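NTF2 domain-containing protein (Chaetomium thermophilum, PDB 4X2H) is of unknown function but carries an NTF2-like domain and is seen paired with the chain of another protein, consistent with a role in binding a partner. Local coordinates at residues E57-M62 with H178-Y183. Residues are numbered along the deposited sequence; the frame is centred on the assembly and turned at random.
Sequences EEWDTM and HKYRAY
Trp-59 on helix 56-66 meets His-178 and Tyr-180 of strand 173-182 through its indole; the nearest CA atoms, those of Trp-59 and Tyr-180, are 10.5 Å apart. From CB, which points toward the strand, the side chain runs with CG anti to the backbone N (chi1 169°), a torsion that extends the indole across this gap. NE1 of Trp-59 arrives first, 3.7 Å from CE1 of His-178, at the edge of the imidazole and in its plane. CE2 of Trp-59 follows, 4.0 Å from CE1 of His-178, and CZ2 of Trp-59 is still within 4.2 Å of that CE1. The five-membered ring and the imidazole have centroids 5.3 Å apart and planes at 69°, which defines an offset edge-to-face pair with the histidine edge turned to the indole face. NE1 gives no hydrogen bond to the histidine; its polar partner is Tyr-15 OH, while His-178 ND1 and NE2 are bonded to Tyr-29 and Asp-151, which probably fixes the imidazole's rotation. The packing of helix 56-66 on the curved mixed sheet belongs to the cone-like NTF2 fold, and this aromatic cluster lies buried between helix and sheet, next to Ile-48. At the far end of the indole, CH2 of Trp-59 sits over the centre of the Tyr-180 ring, 4.3 Å from CD2 of Tyr-180. Here the planes make 49°, an oblique approach with centroids 5.5 Å apart. Replacing Trp-59 with an alanine would probably open a gap between helix and strand, leaving the imidazole edge and the tyrosine face without their aromatic neighbour and Tyr-15 OH without its indole partner. Tyr-180 OH is hydrogen-bonded to Tyr-87 OH, and an apolar side chain of the other protein's chain packs on Trp-59.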
ATOM      1  N   GLU B  57      19.469  -4.311  -6.090  1.00 12.44           N
ATOM      2  CA  GLU B  57      20.599  -3.725  -6.806  1.00 18.29           C
ATOM      3  C   GLU B  57      20.209  -3.332  -8.226  1.00 18.10           C
ATOM      4  O   GLU B  57      20.620  -2.282  -8.724  1.00 18.31           O
ATOM      5  CB  GLU B  57      21.780  -4.700  -6.845  1.00 21.23           C
ATOM      6  CG  GLU B  57      22.571  -4.786  -5.539  1.00 23.42           C
ATOM      7  CD  GLU B  57      21.856  -5.566  -4.447  1.00 27.91           C
ATOM      8  OE1 GLU B  57      22.304  -5.487  -3.282  1.00 30.33           O
ATOM      9  OE2 GLU B  57      20.859  -6.264  -4.740  1.00 22.83           O
ATOM     10  N   GLU B  58      19.416  -4.176  -8.880  1.00 16.15           N
ATOM     11  CA  GLU B  58      18.968  -3.882 -10.235  1.00 12.65           C
ATOM     12  C   GLU B  58      18.018  -2.688 -10.230  1.00 15.08           C
ATOM     13  O   GLU B  58      18.075  -1.833 -11.115  1.00 17.30           O
ATOM     14  CB  GLU B  58      18.289  -5.099 -10.868  1.00 19.10           C
ATOM     15  CG  GLU B  58      17.843  -4.855 -12.304  1.00 25.87           C
ATOM     16  CD  GLU B  58      17.273  -6.091 -12.973  1.00 33.32           C
ATOM     17  OE1 GLU B  58      16.687  -5.949 -14.068  1.00 34.85           O
ATOM     18  OE2 GLU B  58      17.409  -7.201 -12.412  1.00 32.82           O
ATOM     19  N   TRP B  59      17.151  -2.629  -9.226  1.00 14.30           N
ATOM     20  CA  TRP B  59      16.245  -1.498  -9.056  1.00 12.39           C
ATOM     21  C   TRP B  59      17.032  -0.197  -8.899  1.00 14.49           C
ATOM     22  O   TRP B  59      16.674   0.817  -9.491  1.00 10.86           O
ATOM     23  CB  TRP B  59      15.328  -1.752  -7.855  1.00 15.15           C
ATOM     24  CG  TRP B  59      14.500  -0.586  -7.375  1.00 12.41           C
ATOM     25  CD1 TRP B  59      14.334  -0.193  -6.077  1.00 14.44           C
ATOM     26  CD2 TRP B  59      13.714   0.318  -8.167  1.00 12.55           C
ATOM     27  NE1 TRP B  59      13.501   0.894  -6.010  1.00 15.76           N
ATOM     28  CE2 TRP B  59      13.104   1.228  -7.280  1.00 11.34           C
ATOM     29  CE3 TRP B  59      13.465   0.444  -9.537  1.00 14.53           C
ATOM     30  CZ2 TRP B  59      12.271   2.252  -7.717  1.00 14.71           C
ATOM     31  CZ3 TRP B  59      12.642   1.469  -9.971  1.00 14.45           C
ATOM     32  CH2 TRP B  59      12.048   2.353  -9.063  1.00 12.97           C
ATOM     33  N   ASP B  60      18.116  -0.226  -8.125  1.00 18.13           N
ATOM     34  CA  ASP B  60      18.985   0.946  -8.005  1.00 18.42           C
ATOM     35  C   ASP B  60      19.553   1.353  -9.368  1.00 17.55           C
ATOM     36  O   ASP B  60      19.669   2.544  -9.681  1.00 15.68           O
ATOM     37  CB  ASP B  60      20.127   0.677  -7.018  1.00 21.13           C
ATOM     38  CG  ASP B  60      19.763   1.033  -5.578  1.00 23.59           C
ATOM     39  OD1 ASP B  60      19.020   2.017  -5.369  1.00 21.94           O
ATOM     40  OD2 ASP B  60      20.230   0.334  -4.651  1.00 18.83           O
ATOM     41  N   THR B  61      19.893   0.363 -10.188  1.00 19.06           N
ATOM     42  CA  THR B  61      20.442   0.635 -11.515  1.00 18.17           C
ATOM     43  C   THR B  61      19.382   1.246 -12.427  1.00 18.82           C
ATOM     44  O   THR B  61      19.665   2.162 -13.203  1.00 15.04           O
ATOM     45  CB  THR B  61      21.007  -0.646 -12.157  1.00 21.53           C
ATOM     46  OG1 THR B  61      22.096  -1.128 -11.364  1.00 22.97           O
ATOM     47  CG2 THR B  61      21.503  -0.383 -13.575  1.00 21.26           C
ATOM     48  N   MET B  62      18.157   0.742 -12.324  1.00 17.48           N
ATOM     49  CA  MET B  62      17.047   1.261 -13.115  1.00 15.83           C
ATOM     50  C   MET B  62      16.762   2.720 -12.764  1.00 16.50           C
ATOM     51  O   MET B  62      16.458   3.533 -13.643  1.00 14.48           O
ATOM     52  CB  MET B  62      15.800   0.402 -12.899  1.00 15.78           C
ATOM     53  CG  MET B  62      15.939  -1.005 -13.464  1.00 19.98           C
ATOM     54  SD  MET B  62      14.672  -2.152 -12.889  1.00 19.75           S
ATOM     55  CE  MET B  62      13.202  -1.438 -13.611  1.00 22.82           C
ATOM     56  N   HIS B 178       7.698  -4.916  -2.647  1.00 10.75           N
ATOM     57  CA  HIS B 178       7.649  -3.564  -3.166  1.00 11.06           C
ATOM     58  C   HIS B 178       7.018  -3.589  -4.544  1.00 11.46           C
ATOM     59  O   HIS B 178       7.472  -4.328  -5.411  1.00 11.50           O
ATOM     60  CB  HIS B 178       9.055  -2.965  -3.231  1.00 10.86           C
ATOM     61  CG  HIS B 178       9.118  -1.615  -3.875  1.00  9.35           C
ATOM     62  ND1 HIS B 178      10.278  -1.111  -4.418  1.00 15.63           N
ATOM     63  CD2 HIS B 178       8.173  -0.663  -4.058  1.00 11.80           C
ATOM     64  CE1 HIS B 178      10.047   0.094  -4.910  1.00 15.31           C
ATOM     65  NE2 HIS B 178       8.777   0.388  -4.707  1.00 13.33           N
ATOM     66  N   LYS B 179       5.958  -2.806  -4.725  1.00  9.59           N
ATOM     67  CA  LYS B 179       5.391  -2.571  -6.046  1.00 10.05           C
ATOM     68  C   LYS B 179       5.384  -1.085  -6.341  1.00 11.69           C
ATOM     69  O   LYS B 179       4.867  -0.284  -5.561  1.00 11.76           O
ATOM     70  CB  LYS B 179       3.970  -3.112  -6.166  1.00 13.70           C
ATOM     71  CG  LYS B 179       3.816  -4.567  -5.812  1.00 12.18           C
ATOM     72  CD  LYS B 179       2.359  -4.976  -5.924  1.00 19.25           C
ATOM     73  CE  LYS B 179       2.162  -6.452  -5.650  1.00 20.37           C
ATOM     74  NZ  LYS B 179       2.990  -7.294  -6.556  1.00 24.59           N
ATOM     75  N   TYR B 180       5.949  -0.739  -7.489  1.00 12.27           N
ATOM     76  CA  TYR B 180       6.023   0.639  -7.944  1.00  8.72           C
ATOM     77  C   TYR B 180       5.173   0.818  -9.184  1.00 12.32           C
ATOM     78  O   TYR B 180       5.217  -0.008 -10.095  1.00 12.88           O
ATOM     79  CB  TYR B 180       7.473   1.013  -8.230  1.00  8.71           C
ATOM     80  CG  TYR B 180       7.680   2.366  -8.865  1.00 11.39           C
ATOM     81  CD1 TYR B 180       7.623   2.522 -10.242  1.00  9.94           C
ATOM     82  CD2 TYR B 180       7.965   3.478  -8.091  1.00 15.42           C
ATOM     83  CE1 TYR B 180       7.833   3.752 -10.828  1.00 10.20           C
ATOM     84  CE2 TYR B 180       8.179   4.714  -8.666  1.00 11.29           C
ATOM     85  CZ  TYR B 180       8.110   4.846 -10.031  1.00 12.99           C
ATOM     86  OH  TYR B 180       8.326   6.081 -10.598  1.00 12.35           O
ATOM     87  N   ARG B 181       4.397   1.896  -9.199  1.00  9.70           N
ATOM     88  CA  ARG B 181       3.633   2.294 -10.373  1.00  8.84           C
ATOM     89  C   ARG B 181       3.745   3.791 -10.578  1.00  9.72           C
ATOM     90  O   ARG B 181       3.599   4.569  -9.638  1.00 10.91           O
ATOM     91  CB  ARG B 181       2.163   1.899 -10.238  1.00  9.22           C
ATOM     92  CG  ARG B 181       1.877   0.452 -10.592  1.00 11.55           C
ATOM     93  CD  ARG B 181       1.926   0.246 -12.108  1.00  9.82           C
ATOM     94  NE  ARG B 181       1.772  -1.155 -12.481  1.00  9.10           N
ATOM     95  CZ  ARG B 181       1.941  -1.618 -13.715  1.00 14.39           C
ATOM     96  NH1 ARG B 181       2.276  -0.790 -14.699  1.00 15.26           N
ATOM     97  NH2 ARG B 181       1.777  -2.909 -13.968  1.00 14.46           N
ATOM     98  N   ALA B 182       4.013   4.181 -11.817  1.00 11.13           N
ATOM     99  CA  ALA B 182       4.033   5.579 -12.192  1.00 11.58           C
ATOM    100  C   ALA B 182       3.417   5.707 -13.575  1.00 14.65           C
ATOM    101  O   ALA B 182       3.615   4.842 -14.429  1.00 15.92           O
ATOM    102  CB  ALA B 182       5.449   6.127 -12.165  1.00 12.49           C
ATOM    103  N   TYR B 183       2.650   6.770 -13.786  1.00 12.22           N
ATOM    104  CA  TYR B 183       1.964   6.968 -15.058  1.00 14.79           C
ATOM    105  C   TYR B 183       1.551   8.421 -15.217  1.00 18.63           C
ATOM    106  O   TYR B 183       1.600   9.188 -14.255  1.00 11.94           O
ATOM    107  CB  TYR B 183       0.742   6.054 -15.151  1.00 13.78           C
ATOM    108  CG  TYR B 183      -0.090   6.037 -13.889  1.00 16.34           C
ATOM    109  CD1 TYR B 183      -1.043   7.014 -13.647  1.00 15.92           C
ATOM    110  CD2 TYR B 183       0.089   5.046 -12.930  1.00 14.02           C
ATOM    111  CE1 TYR B 183      -1.799   7.003 -12.490  1.00 16.61           C
ATOM    112  CE2 TYR B 183      -0.662   5.026 -11.776  1.00 16.44           C
ATOM    113  CZ  TYR B 183      -1.604   6.004 -11.559  1.00 17.32           C
ATOM    114  OH  TYR B 183      -2.352   5.984 -10.404  1.00 18.04           O
ATOM    115  OXT TYR B 183       1.166   8.856 -16.310  1.00 16.81           O
TER